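Local coordinates for protein nitroalkane oxidase (Podospora anserina, PDB 3MKH) that oxidises primary and secondary nitroalkanes to aldehydes or ketones with its FAD cofactor, releasing nitrite and turning molecular oxygen into hydrogen peroxide, at residues Gly126-Gly138 / Gly166-Asp178. Numbering follows the deposited sequence.
Sequences GSPLASLVFSEPG and GEKMWATNCAGWD. With FAD (flavin-adenine dinucleotide), chain E.
Lys168 reaches across to Glu136 and Phe134: its NZ forms a salt bridge with Glu136 OE2 at 2.9 Å, on the anti side of the carboxylate, and a hydrogen bond to Phe134 O from above the carbonyl plane. A bend at chi2 (-67°) carries the lysine stem obliquely over Val133, where its CG meets Val133 CG1 at 3.3 Å, tighter than usual carbon contact. Replacing Lys168 with a methionine would probably leave Glu136 without its cationic mate and Phe134 O without this donor. Beside it, Met169 N donates to Ser135 O at 3.0 Å. Ser131 OG donates to Thr172 O at 2.8 Å. At the far end Trp177 NE1 donates a hydrogen bond to Ser127 O at 2.9 Å, the acceptor only 2° out of the indole plane, while Leu129 CD1 sits over the five-membered ring in a CH-pi contact, 3.4 Å from its centroid.

The contact joins two FAD-binding segments in the beta-sheet domain of the acyl-CoA dehydrogenase fold: Phe134 N and Ser135 N donate to flavin O2, Ser135 OG to N1, Leu132 O accepts from N3 at 2.7 Å, and Trp170 CB packs against C1' and N10. A water accepts from Leu132 N within bonding distance of Thr172 O and flavin O4. Gln152 and Thr153 also bind Glu136, and Val188 O Lys168 NZ. Strand 130-133 pairs in parallel with strand 184-191, helix 90-109 packs against Leu132 and Asn173, and strand 224-228 lies against Met169.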
loop_
_atom_site.group_PDB
_atom_site.type_symbol
_atom_site.label_atom_id
_atom_site.label_comp_id
_atom_site.label_asym_id
_atom_site.label_seq_id
_atom_site.Cartn_x
_atom_site.Cartn_y
_atom_site.Cartn_z
ATOM N N GLY A 126 -16.491 44.991 -4.620
ATOM C CA GLY A 126 -15.252 44.860 -5.357
ATOM C C GLY A 126 -14.762 43.418 -5.385
ATOM O O GLY A 126 -15.537 42.476 -5.213
ATOM N N SER A 127 -13.463 43.250 -5.598
ATOM C CA SER A 127 -12.880 41.927 -5.701
ATOM C C SER A 127 -11.455 41.930 -5.179
ATOM O O SER A 127 -10.536 41.549 -5.899
ATOM C CB SER A 127 -12.921 41.465 -7.165
ATOM O OG SER A 127 -12.395 42.465 -8.024
ATOM N N PRO A 128 -11.266 42.337 -3.906
ATOM C CA PRO A 128 -9.919 42.414 -3.339
ATOM C C PRO A 128 -9.304 41.022 -3.164
ATOM O O PRO A 128 -10.007 40.086 -2.799
ATOM C CB PRO A 128 -10.145 43.067 -1.971
ATOM C CG PRO A 128 -11.570 42.684 -1.591
ATOM C CD PRO A 128 -12.317 42.646 -2.912
ATOM N N LEU A 129 -8.007 40.913 -3.419
ATOM C CA LEU A 129 -7.269 39.664 -3.291
ATOM C C LEU A 129 -6.208 39.801 -2.220
ATOM O O LEU A 129 -5.561 40.849 -2.116
ATOM C CB LEU A 129 -6.566 39.339 -4.610
ATOM C CG LEU A 129 -7.424 38.864 -5.772
ATOM C CD1 LEU A 129 -6.618 38.975 -7.061
ATOM C CD2 LEU A 129 -7.867 37.435 -5.522
ATOM N N ALA A 130 -6.032 38.744 -1.433
ATOM C CA ALA A 130 -4.984 38.681 -0.422
ATOM C C ALA A 130 -4.152 37.432 -0.680
ATOM O O ALA A 130 -4.632 36.479 -1.298
ATOM C CB ALA A 130 -5.583 38.654 1.016
ATOM N N SER A 131 -2.910 37.443 -0.214
ATOM C CA SER A 131 -1.978 36.350 -0.463
ATOM C C SER A 131 -1.064 36.159 0.732
ATOM O O SER A 131 -0.604 37.131 1.321
ATOM C CB SER A 131 -1.130 36.656 -1.702
ATOM O OG SER A 131 -0.285 35.567 -2.028
ATOM N N LEU A 132 -0.825 34.903 1.104
ATOM C CA LEU A 132 0.205 34.580 2.091
ATOM C C LEU A 132 1.455 34.229 1.292
ATOM O O LEU A 132 1.525 33.192 0.606
ATOM C CB LEU A 132 -0.242 33.433 3.008
ATOM C CG LEU A 132 0.759 32.813 4.005
ATOM C CD1 LEU A 132 1.675 33.837 4.621
ATOM C CD2 LEU A 132 0.021 32.053 5.097
ATOM N N VAL A 133 2.415 35.140 1.322
ATOM C CA VAL A 133 3.542 35.078 0.409
ATOM C C VAL A 133 4.737 34.520 1.162
ATOM O O VAL A 133 5.533 35.258 1.744
ATOM C CB VAL A 133 3.861 36.445 -0.187
ATOM C CG1 VAL A 133 4.925 36.313 -1.284
ATOM C CG2 VAL A 133 2.588 37.083 -0.744
ATOM N N PHE A 134 4.824 33.194 1.142
ATOM C CA PHE A 134 5.770 32.426 1.928
ATOM C C PHE A 134 6.784 31.747 1.010
ATOM O O PHE A 134 7.997 31.912 1.172
ATOM C CB PHE A 134 4.985 31.360 2.696
ATOM C CG PHE A 134 5.812 30.549 3.659
ATOM C CD1 PHE A 134 6.436 29.385 3.247
ATOM C CD2 PHE A 134 5.928 30.925 4.989
ATOM C CE1 PHE A 134 7.186 28.626 4.140
ATOM C CE2 PHE A 134 6.672 30.168 5.880
ATOM C CZ PHE A 134 7.301 29.026 5.457
ATOM N N SER A 135 6.274 30.978 0.049
ATOM C CA SER A 135 7.112 30.105 -0.769
ATOM C C SER A 135 8.051 30.840 -1.724
ATOM O O SER A 135 7.777 31.967 -2.151
ATOM C CB SER A 135 6.245 29.111 -1.550
ATOM O OG SER A 135 5.513 28.282 -0.662
ATOM N N GLU A 136 9.142 30.162 -2.073
ATOM C CA GLU A 136 10.239 30.739 -2.844
ATOM C C GLU A 136 10.750 29.714 -3.865
ATOM O O GLU A 136 10.657 28.503 -3.642
ATOM C CB GLU A 136 11.383 31.165 -1.900
ATOM C CG GLU A 136 10.998 32.295 -0.965
ATOM C CD GLU A 136 12.145 32.806 -0.086
ATOM O OE1 GLU A 136 13.188 32.125 0.059
ATOM O OE2 GLU A 136 11.977 33.899 0.483
ATOM N N PRO A 137 11.302 30.194 -4.994
ATOM C CA PRO A 137 11.730 29.292 -6.073
ATOM C C PRO A 137 12.717 28.212 -5.610
ATOM O O PRO A 137 12.652 27.061 -6.079
ATOM C CB PRO A 137 12.449 30.217 -7.064
ATOM C CG PRO A 137 12.212 31.588 -6.609
ATOM C CD PRO A 137 11.676 31.597 -5.235
ATOM N N GLY A 138 13.627 28.581 -4.712
ATOM C CA GLY A 138 14.643 27.654 -4.228
ATOM C C GLY A 138 14.176 26.679 -3.155
ATOM O O GLY A 138 14.953 25.836 -2.692
ATOM N N GLY A 166 13.324 40.343 -2.658
ATOM C CA GLY A 166 13.361 38.904 -2.802
ATOM C C GLY A 166 12.422 38.379 -3.863
ATOM O O GLY A 166 11.545 39.096 -4.349
ATOM N N GLU A 167 12.623 37.115 -4.216
ATOM C CA GLU A 167 11.760 36.423 -5.144
ATOM C C GLU A 167 10.884 35.419 -4.423
ATOM O O GLU A 167 11.324 34.733 -3.503
ATOM C CB GLU A 167 12.591 35.726 -6.223
ATOM C CG GLU A 167 13.357 36.713 -7.057
ATOM C CD GLU A 167 14.165 36.079 -8.174
ATOM O OE1 GLU A 167 14.140 34.832 -8.332
ATOM O OE2 GLU A 167 14.826 36.854 -8.894
ATOM N N LYS A 168 9.632 35.339 -4.851
ATOM C CA LYS A 168 8.686 34.416 -4.262
ATOM C C LYS A 168 8.085 33.614 -5.398
ATOM O O LYS A 168 8.091 34.057 -6.537
ATOM C CB LYS A 168 7.589 35.203 -3.530
ATOM C CG LYS A 168 8.091 35.929 -2.270
ATOM C CD LYS A 168 8.509 34.926 -1.190
ATOM C CE LYS A 168 8.733 35.601 0.195
ATOM N NZ LYS A 168 9.238 34.562 1.167
ATOM N N MET A 169 7.569 32.431 -5.095
ATOM C CA MET A 169 6.943 31.616 -6.128
ATOM C C MET A 169 5.867 30.782 -5.462
ATOM O O MET A 169 5.989 30.462 -4.276
ATOM C CB MET A 169 7.996 30.714 -6.785
ATOM C CG MET A 169 7.490 29.888 -7.978
ATOM S SD MET A 169 8.875 29.016 -8.770
ATOM C CE MET A 169 8.016 27.981 -9.962
ATOM N N TRP A 170 4.809 30.486 -6.215
ATOM C CA TRP A 170 3.700 29.635 -5.786
ATOM C C TRP A 170 2.680 30.338 -4.882
ATOM O O TRP A 170 1.696 29.727 -4.479
ATOM C CB TRP A 170 4.190 28.358 -5.088
ATOM C CG TRP A 170 5.072 27.445 -5.932
ATOM C CD1 TRP A 170 6.412 27.219 -5.761
ATOM C CD2 TRP A 170 4.667 26.627 -7.036
ATOM N NE1 TRP A 170 6.867 26.335 -6.709
ATOM C CE2 TRP A 170 5.816 25.946 -7.496
ATOM C CE3 TRP A 170 3.447 26.410 -7.690
ATOM C CZ2 TRP A 170 5.782 25.066 -8.576
ATOM C CZ3 TRP A 170 3.417 25.532 -8.768
ATOM C CH2 TRP A 170 4.578 24.869 -9.195
ATOM N N ALA A 171 2.914 31.601 -4.549
ATOM C CA ALA A 171 2.049 32.269 -3.582
ATOM C C ALA A 171 0.762 32.734 -4.242
ATOM O O ALA A 171 0.705 33.763 -4.929
ATOM C CB ALA A 171 2.771 33.411 -2.899
ATOM N N THR A 172 -0.276 31.947 -4.026
ATOM C CA THR A 172 -1.527 32.125 -4.732
ATOM C C THR A 172 -2.088 33.542 -4.575
ATOM O O THR A 172 -2.205 34.045 -3.459
ATOM C CB THR A 172 -2.551 31.090 -4.238
ATOM O OG1 THR A 172 -2.006 29.774 -4.404
ATOM C CG2 THR A 172 -3.841 31.211 -5.003
ATOM N N ASN A 173 -2.425 34.166 -5.703
ATOM C CA ASN A 173 -3.019 35.507 -5.747
ATOM C C ASN A 173 -2.037 36.681 -5.628
ATOM O O ASN A 173 -2.448 37.826 -5.808
ATOM C CB ASN A 173 -4.086 35.708 -4.641
ATOM C CG ASN A 173 -5.328 34.853 -4.818
ATOM O OD1 ASN A 173 -6.127 34.708 -3.865
ATOM N ND2 ASN A 173 -5.531 34.316 -6.008
ATOM N N CYS A 174 -0.763 36.429 -5.313
ATOM C CA CYS A 174 0.133 37.534 -4.942
ATOM C C CYS A 174 0.282 38.616 -6.019
ATOM O O CYS A 174 0.578 39.778 -5.706
ATOM C CB CYS A 174 1.519 37.017 -4.533
ATOM S SG CYS A 174 2.477 36.318 -5.909
ATOM N N ALA A 175 0.059 38.249 -7.280
ATOM C CA ALA A 175 0.259 39.208 -8.366
ATOM C C ALA A 175 -0.996 40.023 -8.724
ATOM O O ALA A 175 -0.922 40.968 -9.509
ATOM C CB ALA A 175 0.833 38.496 -9.605
ATOM N N GLY A 176 -2.147 39.673 -8.145
ATOM C CA GLY A 176 -3.376 40.424 -8.393
ATOM C C GLY A 176 -4.000 40.129 -9.748
ATOM O O GLY A 176 -3.437 39.375 -10.542
ATOM N N TRP A 177 -5.158 40.729 -10.023
ATOM C CA TRP A 177 -5.875 40.458 -11.266
ATOM C C TRP A 177 -5.113 40.922 -12.507
ATOM O O TRP A 177 -5.239 40.319 -13.579
ATOM C CB TRP A 177 -7.255 41.114 -11.251
ATOM C CG TRP A 177 -8.151 40.592 -10.183
ATOM C CD1 TRP A 177 -8.624 41.285 -9.100
ATOM C CD2 TRP A 177 -8.693 39.268 -10.082
ATOM N NE1 TRP A 177 -9.430 40.476 -8.337
ATOM C CE2 TRP A 177 -9.486 39.232 -8.911
ATOM C CE3 TRP A 177 -8.590 38.111 -10.869
ATOM C CZ2 TRP A 177 -10.163 38.086 -8.501
ATOM C CZ3 TRP A 177 -9.268 36.962 -10.458
ATOM C CH2 TRP A 177 -10.052 36.965 -9.287
ATOM N N ASP A 178 -4.329 41.988 -12.354
ATOM C CA ASP A 178 -3.642 42.605 -13.487
ATOM C C ASP A 178 -2.135 42.321 -13.445
ATOM O O ASP A 178 -1.361 42.889 -14.222
ATOM C CB ASP A 178 -3.936 44.110 -13.561
ATOM C CG ASP A 178 -3.320 44.898 -12.416
ATOM O OD1 ASP A 178 -2.694 44.293 -11.512
ATOM O OD2 ASP A 178 -3.476 46.141 -12.422
HETATM P PA FAD E . 10.295 22.354 -0.723
HETATM O O1A FAD E . 11.232 23.176 0.040
HETATM O O2A FAD E . 10.026 22.692 -2.122
HETATM O O5B FAD E . 10.789 20.827 -0.642
HETATM C C5B FAD E . 10.660 19.952 -1.760
HETATM C C4B FAD E . 10.896 18.475 -1.395
HETATM O O4B FAD E . 12.249 18.313 -0.947
HETATM C C3B FAD E . 10.022 18.037 -0.222
HETATM O O3B FAD E . 8.782 17.521 -0.707
HETATM C C2B FAD E . 10.839 16.914 0.390
HETATM O O2B FAD E . 10.568 15.688 -0.282
HETATM C C1B FAD E . 12.283 17.343 0.129
HETATM N N9A FAD E . 12.820 17.971 1.368
HETATM C C8A FAD E . 13.240 19.227 1.493
HETATM N N7A FAD E . 13.645 19.444 2.738
HETATM C C5A FAD E . 13.485 18.314 3.416
HETATM C C6A FAD E . 13.733 17.937 4.728
HETATM N N6A FAD E . 14.237 18.804 5.597
HETATM N N1A FAD E . 13.458 16.684 5.104
HETATM C C2A FAD E . 12.958 15.814 4.246
HETATM N N3A FAD E . 12.711 16.140 2.988
HETATM C C4A FAD E . 12.961 17.377 2.546
HETATM N N1 FAD E . 2.797 29.020 -1.184
HETATM C C2 FAD E . 2.542 30.181 -0.466
HETATM O O2 FAD E . 3.456 30.737 0.125
HETATM N N3 FAD E . 1.253 30.703 -0.415
HETATM C C4 FAD E . 0.209 30.075 -1.089
HETATM O O4 FAD E . -0.924 30.549 -1.042
HETATM C C4X FAD E . 0.465 28.915 -1.808
HETATM N N5 FAD E . -0.560 28.255 -2.491
HETATM C C5X FAD E . -0.230 27.312 -3.471
HETATM C C6 FAD E . -1.173 26.884 -4.399
HETATM C C7 FAD E . -0.826 25.952 -5.370
HETATM C C7M FAD E . -1.851 25.478 -6.396
HETATM C C8 FAD E . 0.467 25.446 -5.407
HETATM C C8M FAD E . 0.862 24.421 -6.469
HETATM C C9 FAD E . 1.403 25.868 -4.475
HETATM C C9A FAD E . 1.059 26.802 -3.510
HETATM N N10 FAD E . 2.001 27.232 -2.576
HETATM C C10 FAD E . 1.754 28.392 -1.853
HETATM C "C1'" FAD E . 3.247 26.464 -2.338
HETATM C "C2'" FAD E . 3.019 25.361 -1.303
HETATM O "O2'" FAD E . 2.669 25.936 -0.049
HETATM C "C3'" FAD E . 4.236 24.437 -1.134
HETATM O "O3'" FAD E . 3.848 23.335 -0.326
HETATM C "C4'" FAD E . 5.443 25.116 -0.471
HETATM O "O4'" FAD E . 6.165 25.881 -1.427
HETATM C "C5'" FAD E . 6.383 24.064 0.130
HETATM O "O5'" FAD E . 6.765 23.091 -0.844
HETATM P P FAD E . 7.500 21.745 -0.409
HETATM O O1P FAD E . 6.795 21.194 0.754
HETATM O O2P FAD E . 7.679 20.900 -1.590
HETATM O O3P FAD E . 8.920 22.312 0.108
HETATM O O HOH W 1 -2.120 32.844 -0.527
#